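Local coordinates for MutT/nudix family protein (PDB 3GZ5) that regulates transcription of NAD-metabolism genes in an ADP-ribose-dependent way, joining a Nudix domain to a DNA-binding winged-helix domain, at residues Y109-M113 with A152-L156; K159-V165 with Y232-L238; V25-L29 with T71-L76; L176-Q180 with F196-V200; Q21-V25 with D99-V105. All coordinates share one frame; numbering follows the deposited sequence.

Contacts 1, 3 and 5 belong to the Nudix half of the chain and share one mixed sheet. Contact 5 pairs strands 22-33 and 104-112 at their N-terminal ends, contact 3 lays helix 68-80 over one side, and contact 1 lays helix 145-162 over the other. Contacts 3 and 5 share V25. Helix 145-162 then leads into contact 2, about 14 Å from contact 1 between centres, where its end meets the C-terminal tail. Between the segments of contact 2 lie both helices of contact 4, its centre about 12 Å away. The chain thus runs from the Nudix domain, which probably binds ADP-ribose, to the DNA-binding domain; the centres of contacts 4 and 5 are farthest apart, about 42 Å.

Contact 1. Residues Y109-M113 with A152-L156; sequences YTALM and ARERL
One side of the Nudix sheet is covered by helix 145-162, and here T110 and L112 of strand 104-112 meet A152, R155 and L156 of that helix. The axes of these short segments run at 58° to each other and come within 9.5 Å. T110 is used on both its branches. Its CG2 lies anti to the backbone N and reaches L156, 4.0 Å from CD2, while T110 OG1 sits beside the backbone N, 3.8 Å from A152 CB and facing R155. The R155 chain leaves the helix extended and bends at chi3 (59°), which brings NH1 to T110 OG1 at 3.3 Å. That bond is weak, with an N-H...O angle of 128°; the stronger partner of NH1 is E88, through a salt bridge, and NH2 bonds to Q89 O, so strand 86-95 fixes the guanidinium and the threonine is a secondary contact. Farther along the strand, L112 CD2 and L156 CD1 slide past each other at 4.2 Å. Alanine at 152 suits a helix face turned to a sheet, since a single methyl leaves room for the threonine, and the leucines supply the bulk beyond it. Y109 and A111 point the other way, onto helix 68-80. Helices on both sides of a mixed sheet are the hallmark of the alpha/beta/alpha Nudix sandwich.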
# COMPACT_ATOMS: atom_id res chain seq x y z
N TYR B 109 3.93 8.38 -4.24
CA TYR B 109 2.55 8.68 -3.88
C TYR B 109 1.69 8.72 -5.15
O TYR B 109 2.23 8.98 -6.25
CB TYR B 109 2.46 10.07 -3.21
CG TYR B 109 2.98 10.07 -1.78
CD1 TYR B 109 2.09 10.04 -0.71
CD2 TYR B 109 4.33 10.06 -1.51
CE1 TYR B 109 2.54 10.01 0.61
CE2 TYR B 109 4.81 10.02 -0.19
CZ TYR B 109 3.91 10.01 0.85
OH TYR B 109 4.35 9.97 2.15
N THR B 110 0.39 8.42 -4.98
CA THR B 110 -0.63 8.73 -5.97
C THR B 110 -1.44 9.92 -5.49
O THR B 110 -1.77 10.03 -4.31
CB THR B 110 -1.66 7.58 -6.22
OG1 THR B 110 -0.97 6.38 -6.53
CG2 THR B 110 -2.54 7.93 -7.45
N ALA B 111 -1.76 10.82 -6.41
CA ALA B 111 -2.64 11.90 -6.09
C ALA B 111 -3.71 12.15 -7.16
O ALA B 111 -3.55 11.75 -8.33
CB ALA B 111 -1.82 13.21 -5.78
N LEU B 112 -4.77 12.82 -6.75
CA LEU B 112 -5.87 13.21 -7.63
C LEU B 112 -6.29 14.64 -7.36
O LEU B 112 -6.41 15.08 -6.21
CB LEU B 112 -7.07 12.26 -7.47
CG LEU B 112 -7.00 10.78 -7.88
CD1 LEU B 112 -8.34 10.05 -7.64
CD2 LEU B 112 -6.65 10.67 -9.36
N MET B 113 -6.51 15.39 -8.43
CA MET B 113 -7.08 16.73 -8.31
C MET B 113 -7.87 17.06 -9.56
O MET B 113 -7.75 16.38 -10.57
CB MET B 113 -6.00 17.78 -8.09
CG MET B 113 -5.09 18.12 -9.29
SD MET B 113 -4.11 19.59 -8.84
CE MET B 113 -2.89 19.57 -10.09
N ALA B 152 0.75 3.18 -10.36
CA ALA B 152 -0.27 4.14 -9.91
C ALA B 152 -1.58 3.93 -10.67
O ALA B 152 -2.65 3.89 -10.07
CB ALA B 152 0.23 5.57 -10.07
N ARG B 153 -1.47 3.80 -12.00
CA ARG B 153 -2.63 3.60 -12.88
C ARG B 153 -3.41 2.32 -12.56
O ARG B 153 -4.65 2.30 -12.63
CB ARG B 153 -2.19 3.64 -14.36
CG ARG B 153 -3.29 3.30 -15.38
CD ARG B 153 -4.42 4.33 -15.40
NE ARG B 153 -5.43 3.98 -16.41
CZ ARG B 153 -6.37 3.05 -16.25
NH1 ARG B 153 -6.46 2.35 -15.11
NH2 ARG B 153 -7.23 2.82 -17.23
N GLU B 154 -2.68 1.27 -12.21
CA GLU B 154 -3.22 0.00 -11.78
C GLU B 154 -3.90 0.07 -10.40
O GLU B 154 -4.94 -0.58 -10.16
CB GLU B 154 -2.09 -0.99 -11.66
CG GLU B 154 -1.73 -1.73 -12.89
CD GLU B 154 -1.00 -2.99 -12.50
OE1 GLU B 154 -1.55 -4.08 -12.75
OE2 GLU B 154 0.09 -2.87 -11.88
N ARG B 155 -3.30 0.80 -9.46
CA ARG B 155 -4.00 1.00 -8.19
C ARG B 155 -5.27 1.83 -8.36
O ARG B 155 -6.25 1.56 -7.72
CB ARG B 155 -3.13 1.56 -7.06
CG ARG B 155 -3.84 1.24 -5.69
CD ARG B 155 -3.11 1.64 -4.49
NE ARG B 155 -2.84 3.08 -4.51
CZ ARG B 155 -2.14 3.71 -3.57
NH1 ARG B 155 -1.92 5.02 -3.69
NH2 ARG B 155 -1.66 3.02 -2.53
N LEU B 156 -5.25 2.81 -9.25
CA LEU B 156 -6.46 3.57 -9.60
C LEU B 156 -7.61 2.69 -10.11
O LEU B 156 -8.78 2.91 -9.77
CB LEU B 156 -6.14 4.62 -10.65
CG LEU B 156 -5.54 5.93 -10.21
CD1 LEU B 156 -6.11 6.97 -11.17
CD2 LEU B 156 -5.91 6.25 -8.80

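Contact 2. Residues K159-V165 with Y232-L238; sequences KALYSLV and YRFLRNL
A bend at chi2 (-62°) curls R233 back along the end of helix 145-162, with R233 CD 3.7 Å from S163 CB, while chi1 of -63° swings the Y162 ring beside N237, with Y162 CE1 3.8 Å from N237 CB. The backbone does the joining: F234 N bonds to Y162 O at 2.8 Å, and L238 N more weakly to L161 O, so the tail's N-H groups meet carbonyls of the helix's last turn. S163 suits the exit because OG accepts from V165 N, which makes an ST turn, and also donates to K159 O. R233 NH2 comes close to K159 NZ, but K159 is salt-bridged to E88, which probably eases the charge, and R233 NH1 bonds to Y232 O. A water links L164 N to Y232 O. Y162 OH bonds to L235 O of the second subunit. Around it, R199 of helix 193-203 makes a cation-pi contact with F234, A160 packs on helix 176-187, and Y86 of strand 86-95 touches V165 and R233.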
# COMPACT_ATOMS: atom_id res chain seq x y z
N LYS B 159 -9.09 1.25 -7.11
CA LYS B 159 -9.91 2.28 -6.49
C LYS B 159 -11.28 2.42 -7.18
O LYS B 159 -12.28 2.63 -6.51
CB LYS B 159 -9.20 3.65 -6.48
CG LYS B 159 -7.93 3.69 -5.67
CD LYS B 159 -8.18 3.54 -4.20
CE LYS B 159 -6.84 3.51 -3.53
NZ LYS B 159 -6.97 3.62 -2.05
N ALA B 160 -11.31 2.32 -8.51
CA ALA B 160 -12.58 2.37 -9.29
C ALA B 160 -13.50 1.20 -8.94
O ALA B 160 -14.71 1.31 -9.06
CB ALA B 160 -12.31 2.41 -10.78
N LEU B 161 -12.92 0.10 -8.47
CA LEU B 161 -13.66 -1.11 -8.13
C LEU B 161 -14.23 -1.11 -6.72
O LEU B 161 -15.29 -1.73 -6.46
CB LEU B 161 -12.76 -2.34 -8.31
CG LEU B 161 -12.63 -3.02 -9.69
CD1 LEU B 161 -11.87 -4.33 -9.51
CD2 LEU B 161 -13.99 -3.32 -10.36
N TYR B 162 -13.53 -0.45 -5.81
CA TYR B 162 -13.86 -0.55 -4.39
C TYR B 162 -14.13 0.77 -3.68
O TYR B 162 -14.31 0.76 -2.48
CB TYR B 162 -12.78 -1.32 -3.62
CG TYR B 162 -12.63 -2.75 -4.05
CD1 TYR B 162 -13.55 -3.73 -3.66
CD2 TYR B 162 -11.56 -3.12 -4.87
CE1 TYR B 162 -13.41 -5.06 -4.08
CE2 TYR B 162 -11.41 -4.44 -5.29
CZ TYR B 162 -12.33 -5.40 -4.89
OH TYR B 162 -12.15 -6.68 -5.32
N SER B 163 -14.11 1.88 -4.41
CA SER B 163 -14.32 3.20 -3.79
C SER B 163 -14.90 4.22 -4.78
O SER B 163 -15.13 3.89 -5.94
CB SER B 163 -13.01 3.74 -3.19
OG SER B 163 -12.12 4.23 -4.18
N LEU B 164 -15.11 5.46 -4.32
CA LEU B 164 -15.46 6.61 -5.17
C LEU B 164 -14.33 7.63 -5.18
O LEU B 164 -14.54 8.79 -5.53
CB LEU B 164 -16.77 7.27 -4.71
CG LEU B 164 -18.05 6.43 -4.65
CD1 LEU B 164 -19.21 7.24 -4.10
CD2 LEU B 164 -18.42 5.91 -6.04
N VAL B 165 -13.14 7.18 -4.79
CA VAL B 165 -11.91 7.93 -4.92
C VAL B 165 -11.73 8.56 -6.33
O VAL B 165 -11.24 9.69 -6.43
CB VAL B 165 -10.67 7.08 -4.44
CG1 VAL B 165 -9.36 7.70 -4.86
CG2 VAL B 165 -10.69 6.86 -2.89
N TYR B 232 -13.51 5.69 2.66
CA TYR B 232 -14.58 4.69 2.48
C TYR B 232 -14.28 3.66 1.38
O TYR B 232 -13.97 4.02 0.24
CB TYR B 232 -15.93 5.35 2.18
CG TYR B 232 -17.07 4.35 2.09
CD1 TYR B 232 -17.96 4.18 3.16
CD2 TYR B 232 -17.25 3.56 0.95
CE1 TYR B 232 -19.01 3.26 3.09
CE2 TYR B 232 -18.28 2.64 0.86
CZ TYR B 232 -19.16 2.49 1.93
OH TYR B 232 -20.18 1.57 1.84
N ARG B 233 -14.42 2.38 1.74
CA ARG B 233 -14.29 1.28 0.78
C ARG B 233 -15.52 0.36 0.80
O ARG B 233 -15.95 -0.08 1.87
CB ARG B 233 -13.03 0.45 1.08
CG ARG B 233 -11.70 1.22 1.00
CD ARG B 233 -11.41 1.80 -0.41
NE ARG B 233 -10.20 2.65 -0.46
CZ ARG B 233 -10.18 3.96 -0.22
NH1 ARG B 233 -11.29 4.62 0.06
NH2 ARG B 233 -9.03 4.63 -0.29
N PHE B 234 -16.06 0.06 -0.39
CA PHE B 234 -17.08 -0.98 -0.53
C PHE B 234 -16.42 -2.33 -0.30
O PHE B 234 -15.26 -2.53 -0.69
CB PHE B 234 -17.69 -1.01 -1.94
CG PHE B 234 -18.42 0.24 -2.33
CD1 PHE B 234 -19.72 0.46 -1.90
CD2 PHE B 234 -17.81 1.18 -3.16
CE1 PHE B 234 -20.40 1.61 -2.28
CE2 PHE B 234 -18.48 2.33 -3.55
CZ PHE B 234 -19.78 2.55 -3.11
N LEU B 235 -17.14 -3.24 0.33
CA LEU B 235 -16.67 -4.61 0.52
C LEU B 235 -16.73 -5.44 -0.78
O LEU B 235 -15.81 -6.21 -1.10
CB LEU B 235 -17.41 -5.27 1.68
CG LEU B 235 -16.63 -5.35 3.01
CD1 LEU B 235 -16.23 -3.97 3.53
CD2 LEU B 235 -17.42 -6.14 4.07
N ARG B 236 -17.81 -5.27 -1.53
CA ARG B 236 -17.96 -5.92 -2.83
C ARG B 236 -17.47 -5.01 -3.95
O ARG B 236 -17.66 -3.79 -3.90
CB ARG B 236 -19.42 -6.36 -3.08
CG ARG B 236 -20.53 -5.75 -2.16
CD ARG B 236 -20.73 -4.20 -2.29
NE ARG B 236 -20.07 -3.43 -1.21
CZ ARG B 236 -20.59 -3.17 -0.01
NH1 ARG B 236 -21.80 -3.62 0.31
NH2 ARG B 236 -19.91 -2.47 0.88
N ASN B 237 -16.83 -5.63 -4.95
CA ASN B 237 -16.41 -4.93 -6.18
C ASN B 237 -17.57 -4.33 -6.96
O ASN B 237 -18.73 -4.71 -6.77
CB ASN B 237 -15.60 -5.87 -7.09
CG ASN B 237 -16.31 -7.20 -7.34
OD1 ASN B 237 -16.72 -7.90 -6.40
ND2 ASN B 237 -16.44 -7.58 -8.61
N LEU B 238 -17.25 -3.39 -7.84
CA LEU B 238 -18.24 -2.71 -8.68
C LEU B 238 -18.84 -3.66 -9.75
O LEU B 238 -18.13 -4.14 -10.64
CB LEU B 238 -17.58 -1.50 -9.35
CG LEU B 238 -18.37 -0.48 -10.16
CD1 LEU B 238 -17.45 0.69 -10.50
CD2 LEU B 238 -18.99 -1.08 -11.42
O HOH W 1 -14.78 5.92 -1.31

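Contact 3. Residues V25-L29 with T71-L76; sequences VDAVL and TVLRKL
V25, A27 and L29 line one side of strand 22-33, and T71, V72 and L76 of helix 68-80 settle among them. V25 and L29 are the bumps, and A27 between them leaves a hollow that V72 and L76 fill. At the start of the row V25 forks between two helix residues. Its CG2 meets T71 CG2 at 3.7 Å, and its CG1 meets V72 CB at 3.6 Å. T71 turns its methyl to the sheet while its hydroxyl bonds to S67 O one turn back, so a residue with one polar and one apolar branch suits this place. In the hollow, V72 CG2, anti to its backbone N with CG1 at chi1 74°, enters from one side to 3.6 Å of A27 CB, and L76 CD2 comes in to 3.9 Å of the same methyl. Beyond it, L76 CD2 also touches L29 CD2 at 4.0 Å. The small alanine is consistent with the close approach of the axes of the two segments, 8.1 Å at an angle of 61°. Replacing L76 with an alanine would probably open a gap over A27 CB, with V72 still beside it, and leave L29 CD2 without its leucine partner. I87 and A111 back the same leucine. D26 and V28 face helix 145-162 instead. By its place in the Nudix domain, helix 68-80 probably corresponds to the Nudix helix, packed on the central sheet as in that fold, though its sequence departs from the canonical signature.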
# COMPACT_ATOMS: atom_id res chain seq x y z
N VAL B 25 11.08 11.77 -2.72
CA VAL B 25 9.66 11.48 -2.67
C VAL B 25 9.14 11.86 -4.06
O VAL B 25 9.63 12.83 -4.61
CB VAL B 25 8.98 12.28 -1.48
CG1 VAL B 25 7.53 11.92 -1.34
CG2 VAL B 25 9.66 11.96 -0.15
N ASP B 26 8.23 11.08 -4.65
CA ASP B 26 7.62 11.39 -5.95
C ASP B 26 6.11 11.21 -5.87
O ASP B 26 5.61 10.56 -4.98
CB ASP B 26 8.14 10.47 -7.08
CG ASP B 26 9.58 10.80 -7.50
OD1 ASP B 26 10.35 9.88 -7.79
OD2 ASP B 26 9.95 11.98 -7.50
N ALA B 27 5.40 11.77 -6.84
CA ALA B 27 3.96 11.70 -6.92
C ALA B 27 3.54 11.56 -8.37
O ALA B 27 3.99 12.32 -9.24
CB ALA B 27 3.34 12.93 -6.34
N VAL B 28 2.69 10.56 -8.61
CA VAL B 28 1.87 10.46 -9.81
C VAL B 28 0.53 11.15 -9.53
O VAL B 28 -0.34 10.60 -8.83
CB VAL B 28 1.68 9.00 -10.27
CG1 VAL B 28 1.05 8.97 -11.64
CG2 VAL B 28 3.04 8.26 -10.31
N LEU B 29 0.39 12.37 -10.02
CA LEU B 29 -0.82 13.14 -9.86
C LEU B 29 -1.63 13.02 -11.14
O LEU B 29 -1.14 13.41 -12.22
CB LEU B 29 -0.46 14.59 -9.59
CG LEU B 29 -1.53 15.69 -9.69
CD1 LEU B 29 -2.57 15.57 -8.58
CD2 LEU B 29 -0.85 17.07 -9.65
N THR B 71 6.34 16.63 2.67
CA THR B 71 7.28 16.65 1.57
C THR B 71 6.59 16.57 0.19
O THR B 71 6.81 17.42 -0.65
CB THR B 71 8.33 15.55 1.72
OG1 THR B 71 8.99 15.71 2.99
CG2 THR B 71 9.34 15.62 0.56
N VAL B 72 5.73 15.57 -0.02
CA VAL B 72 5.09 15.38 -1.32
C VAL B 72 4.05 16.47 -1.66
O VAL B 72 3.87 16.79 -2.83
CB VAL B 72 4.52 13.92 -1.49
CG1 VAL B 72 3.25 13.69 -0.66
CG2 VAL B 72 4.31 13.60 -2.99
N LEU B 73 3.41 17.05 -0.66
CA LEU B 73 2.42 18.12 -0.88
C LEU B 73 3.11 19.43 -1.27
O LEU B 73 2.60 20.19 -2.12
CB LEU B 73 1.54 18.33 0.35
CG LEU B 73 0.60 17.19 0.75
CD1 LEU B 73 -0.11 17.49 2.06
CD2 LEU B 73 -0.41 16.88 -0.35
N ARG B 74 4.26 19.69 -0.63
CA ARG B 74 5.12 20.79 -1.02
C ARG B 74 5.60 20.60 -2.45
O ARG B 74 5.47 21.51 -3.24
CB ARG B 74 6.32 20.97 -0.08
CG ARG B 74 7.27 22.09 -0.54
CD ARG B 74 8.50 22.28 0.32
NE ARG B 74 9.20 21.05 0.67
CZ ARG B 74 10.19 20.49 -0.03
NH1 ARG B 74 10.76 19.39 0.42
NH2 ARG B 74 10.59 21.01 -1.19
N LYS B 75 6.14 19.43 -2.80
CA LYS B 75 6.62 19.23 -4.18
C LYS B 75 5.51 19.42 -5.19
O LYS B 75 5.76 19.88 -6.29
CB LYS B 75 7.29 17.86 -4.42
CG LYS B 75 8.44 17.46 -3.51
CD LYS B 75 9.59 18.51 -3.40
CE LYS B 75 10.38 18.72 -4.68
NZ LYS B 75 11.35 19.85 -4.51
N LEU B 76 4.28 19.04 -4.84
CA LEU B 76 3.15 19.26 -5.75
C LEU B 76 2.74 20.73 -5.86
O LEU B 76 2.46 21.22 -6.96
CB LEU B 76 1.95 18.35 -5.43
CG LEU B 76 2.18 16.87 -5.76
CD1 LEU B 76 1.10 15.95 -5.20
CD2 LEU B 76 2.38 16.61 -7.26

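Contact 4. Residues L176-Q180 with F196-V200; sequences LPELQ and FRRRV
F196 lies against the start of helix 176-187, its ring sliding past Q180 with F196 CE2 3.6 Å from Q180 CA. Their chi1 torsions, both anti, send the two side chains in opposite senses. The ring edge meets L179, whose CG is 3.9 Å from F196 CZ; H183 meets the ring edge-to-face, and V200 CG2 covers part of one face. V200 CG1 also reaches L176 CD1 at 3.9 Å, so phenylalanine, leucines and valine fill the angle between the helices. At the polar outer border R197 NH1 gives Q180 OE1 a hydrogen bond of 2.8 Å, arriving almost along the C=O axis, with amide and guanidinium planes 81° apart. G193 O, bonded to the same NH1, positions the guanidinium, and E184 holds NE2 of the amide. P177 CG lies at the guanidinium edge, 3.4 Å from R197 NH2. A leucine in place of R197 would probably leave Q180 OE1 and G193 O without this donor, the amide keeping its bond to E184. The axes of the two segments cross at 105°, 11.4 Å apart. Two such helices, with the following hairpin of strands 206-213 and 220-225, form a winged helix-turn-helix, in which helix 193-203 is probably the DNA-recognition helix.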
# COMPACT_ATOMS: atom_id res chain seq x y z
N LEU B 176 -23.50 12.58 -11.55
CA LEU B 176 -23.28 11.17 -11.37
C LEU B 176 -22.87 10.44 -12.66
O LEU B 176 -22.09 9.51 -12.60
CB LEU B 176 -24.50 10.56 -10.71
CG LEU B 176 -24.10 9.43 -9.78
CD1 LEU B 176 -24.66 9.66 -8.41
CD2 LEU B 176 -24.59 8.14 -10.40
N PRO B 177 -23.41 10.85 -13.83
CA PRO B 177 -22.84 10.43 -15.11
C PRO B 177 -21.35 10.77 -15.33
O PRO B 177 -20.65 9.97 -15.94
CB PRO B 177 -23.71 11.17 -16.14
CG PRO B 177 -25.02 11.31 -15.45
CD PRO B 177 -24.66 11.62 -14.03
N GLU B 178 -20.90 11.94 -14.88
CA GLU B 178 -19.47 12.27 -14.88
C GLU B 178 -18.65 11.27 -14.06
O GLU B 178 -17.60 10.79 -14.51
CB GLU B 178 -19.23 13.66 -14.29
CG GLU B 178 -19.69 14.83 -15.14
CD GLU B 178 -19.44 16.16 -14.44
OE1 GLU B 178 -20.09 17.17 -14.80
OE2 GLU B 178 -18.59 16.20 -13.53
N LEU B 179 -19.14 10.97 -12.86
CA LEU B 179 -18.46 10.09 -11.94
C LEU B 179 -18.40 8.69 -12.52
O LEU B 179 -17.36 8.03 -12.49
CB LEU B 179 -19.20 10.07 -10.61
CG LEU B 179 -18.58 9.20 -9.52
CD1 LEU B 179 -17.16 9.66 -9.15
CD2 LEU B 179 -19.50 9.11 -8.28
N GLN B 180 -19.53 8.23 -13.05
CA GLN B 180 -19.59 6.94 -13.72
C GLN B 180 -18.58 6.85 -14.85
O GLN B 180 -17.87 5.86 -14.98
CB GLN B 180 -21.01 6.67 -14.25
CG GLN B 180 -21.13 5.32 -14.92
CD GLN B 180 -22.55 4.99 -15.31
OE1 GLN B 180 -23.50 5.35 -14.60
NE2 GLN B 180 -22.71 4.28 -16.42
N PHE B 196 -24.44 0.94 -10.35
CA PHE B 196 -23.53 1.99 -9.87
C PHE B 196 -24.24 3.00 -8.98
O PHE B 196 -23.82 3.20 -7.84
CB PHE B 196 -22.84 2.69 -11.05
CG PHE B 196 -21.75 3.65 -10.64
CD1 PHE B 196 -20.60 3.19 -9.99
CD2 PHE B 196 -21.87 5.02 -10.92
CE1 PHE B 196 -19.58 4.08 -9.62
CE2 PHE B 196 -20.85 5.91 -10.55
CZ PHE B 196 -19.70 5.44 -9.90
N ARG B 197 -25.30 3.61 -9.51
CA ARG B 197 -26.21 4.49 -8.74
C ARG B 197 -26.72 3.88 -7.44
O ARG B 197 -26.69 4.54 -6.40
CB ARG B 197 -27.38 4.95 -9.60
CG ARG B 197 -27.08 6.20 -10.38
CD ARG B 197 -27.96 6.33 -11.59
NE ARG B 197 -27.56 7.46 -12.44
CZ ARG B 197 -26.59 7.43 -13.35
NH1 ARG B 197 -25.86 6.32 -13.54
NH2 ARG B 197 -26.32 8.52 -14.06
N ARG B 198 -27.17 2.63 -7.50
CA ARG B 198 -27.52 1.87 -6.29
C ARG B 198 -26.38 1.82 -5.25
O ARG B 198 -26.59 2.07 -4.07
CB ARG B 198 -28.01 0.46 -6.68
CG ARG B 198 -28.10 -0.59 -5.55
CD ARG B 198 -29.12 -1.74 -5.83
NE ARG B 198 -29.02 -2.30 -7.19
CZ ARG B 198 -29.75 -1.89 -8.23
NH1 ARG B 198 -29.57 -2.45 -9.43
NH2 ARG B 198 -30.65 -0.91 -8.09
N ARG B 199 -25.17 1.49 -5.70
CA ARG B 199 -24.01 1.44 -4.79
C ARG B 199 -23.63 2.83 -4.24
O ARG B 199 -23.38 2.98 -3.04
CB ARG B 199 -22.81 0.73 -5.43
CG ARG B 199 -22.67 -0.76 -5.02
CD ARG B 199 -21.79 -1.58 -5.99
NE ARG B 199 -20.36 -1.60 -5.62
CZ ARG B 199 -19.47 -0.68 -6.00
NH1 ARG B 199 -19.83 0.36 -6.76
NH2 ARG B 199 -18.21 -0.79 -5.62
N VAL B 200 -23.64 3.84 -5.11
CA VAL B 200 -23.38 5.22 -4.68
C VAL B 200 -24.33 5.65 -3.55
O VAL B 200 -23.87 6.07 -2.48
CB VAL B 200 -23.43 6.23 -5.85
CG1 VAL B 200 -23.43 7.65 -5.33
CG2 VAL B 200 -22.26 6.02 -6.80

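Contact 5. Residues Q21-V25 with D99-V105; sequences QLLTV and DARGWSV
L22 CD2 lies over the centre of one face of the R101 guanidinium, 3.9 Å above its plane, and D99 OD2 lies at the guanidinium edge. D99 OD1 receives weak bonds from R101 NE and NH2 as part of a salt bridge, while D99 OD2 accepts R101 N at 2.7 Å, an Asx turn at the start of the loop that meets the leucine. The W103 ring has V105 CG2 at its edge, and Q21 CG comes to 4.0 Å of W103 CE3. Beyond its turn, segment 99-105 runs parallel to 21-25: V105 N bonds to L22 O at 2.7 Å, almost straight at 170°, and T24 N to V105 O at 3.0 Å. L22 and S104 share one face, while L23 and V105 touch on the other, CD1 to CG1 at 3.9 Å. A water bridges T24 OG1, also hydrogen-bonded to T106 OG1, and V105 O. Q21 and W103 bond to E62 and D65 O of the second subunit. Strand 104-112 lies between 22-33 and 86-95 in the sheet, and V25, farther on, lies under helix 68-80.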
# COMPACT_ATOMS: atom_id res chain seq x y z
N GLN B 21 22.22 6.99 1.31
CA GLN B 21 21.36 6.77 0.10
C GLN B 21 20.73 8.08 -0.42
O GLN B 21 20.47 9.01 0.38
CB GLN B 21 20.26 5.71 0.37
CG GLN B 21 20.75 4.26 0.50
CD GLN B 21 21.41 3.95 1.85
OE1 GLN B 21 20.86 4.22 2.92
NE2 GLN B 21 22.60 3.38 1.79
N LEU B 22 20.53 8.14 -1.75
CA LEU B 22 19.70 9.13 -2.45
C LEU B 22 18.23 8.81 -2.15
O LEU B 22 17.69 7.77 -2.57
CB LEU B 22 19.90 9.03 -3.98
CG LEU B 22 21.18 9.47 -4.72
CD1 LEU B 22 21.63 8.43 -5.75
CD2 LEU B 22 20.98 10.82 -5.39
N LEU B 23 17.58 9.72 -1.44
CA LEU B 23 16.26 9.50 -0.90
C LEU B 23 15.38 10.61 -1.40
O LEU B 23 15.63 11.77 -1.11
CB LEU B 23 16.32 9.50 0.63
CG LEU B 23 15.03 9.31 1.44
CD1 LEU B 23 14.37 7.96 1.12
CD2 LEU B 23 15.33 9.42 2.96
N THR B 24 14.37 10.26 -2.19
CA THR B 24 13.44 11.23 -2.74
C THR B 24 11.98 10.84 -2.48
O THR B 24 11.68 9.71 -2.04
CB THR B 24 13.66 11.47 -4.25
OG1 THR B 24 13.45 10.24 -4.96
CG2 THR B 24 15.10 12.02 -4.54
N VAL B 25 11.08 11.77 -2.72
CA VAL B 25 9.66 11.48 -2.67
C VAL B 25 9.14 11.86 -4.06
O VAL B 25 9.63 12.83 -4.61
CB VAL B 25 8.98 12.28 -1.48
CG1 VAL B 25 7.53 11.92 -1.34
CG2 VAL B 25 9.66 11.96 -0.15
N ASP B 99 19.12 3.95 -10.49
CA ASP B 99 19.74 5.26 -10.58
C ASP B 99 21.26 5.14 -10.68
O ASP B 99 21.90 4.40 -9.92
CB ASP B 99 19.31 6.16 -9.41
CG ASP B 99 19.90 7.55 -9.48
OD1 ASP B 99 19.26 8.49 -8.95
OD2 ASP B 99 21.01 7.70 -10.04
N ALA B 100 21.79 5.86 -11.66
CA ALA B 100 23.19 5.74 -12.06
C ALA B 100 24.11 6.36 -11.03
O ALA B 100 25.25 5.92 -10.87
CB ALA B 100 23.39 6.38 -13.43
N ARG B 101 23.63 7.38 -10.33
CA ARG B 101 24.40 8.05 -9.28
C ARG B 101 24.66 7.22 -8.03
O ARG B 101 25.63 7.49 -7.30
CB ARG B 101 23.70 9.33 -8.85
CG ARG B 101 23.46 10.29 -9.94
CD ARG B 101 22.70 11.44 -9.39
NE ARG B 101 21.27 11.17 -9.39
CZ ARG B 101 20.37 12.09 -9.05
NH1 ARG B 101 20.77 13.30 -8.69
NH2 ARG B 101 19.07 11.80 -9.06
N GLY B 102 23.80 6.25 -7.73
CA GLY B 102 23.98 5.41 -6.53
C GLY B 102 22.78 4.56 -6.17
O GLY B 102 21.78 4.55 -6.87
N TRP B 103 22.91 3.79 -5.09
CA TRP B 103 21.76 3.19 -4.44
C TRP B 103 20.79 4.36 -4.23
O TRP B 103 21.21 5.41 -3.74
CB TRP B 103 22.19 2.66 -3.09
CG TRP B 103 21.73 1.27 -2.78
CD1 TRP B 103 22.48 0.14 -2.89
CD2 TRP B 103 20.44 0.86 -2.31
NE1 TRP B 103 21.74 -0.95 -2.50
CE2 TRP B 103 20.49 -0.54 -2.13
CE3 TRP B 103 19.25 1.55 -2.00
CZ2 TRP B 103 19.39 -1.28 -1.68
CZ3 TRP B 103 18.15 0.81 -1.55
CH2 TRP B 103 18.23 -0.60 -1.39
N SER B 104 19.53 4.20 -4.62
CA SER B 104 18.53 5.25 -4.36
C SER B 104 17.18 4.67 -3.96
O SER B 104 16.80 3.58 -4.41
CB SER B 104 18.35 6.16 -5.55
OG SER B 104 17.63 5.48 -6.54
N VAL B 105 16.47 5.43 -3.13
CA VAL B 105 15.17 5.05 -2.62
C VAL B 105 14.18 6.15 -2.94
O VAL B 105 14.45 7.31 -2.69
CB VAL B 105 15.23 4.79 -1.08
CG1 VAL B 105 13.85 4.50 -0.52
CG2 VAL B 105 16.16 3.62 -0.79
O HOH W 2 16.03 8.71 -4.82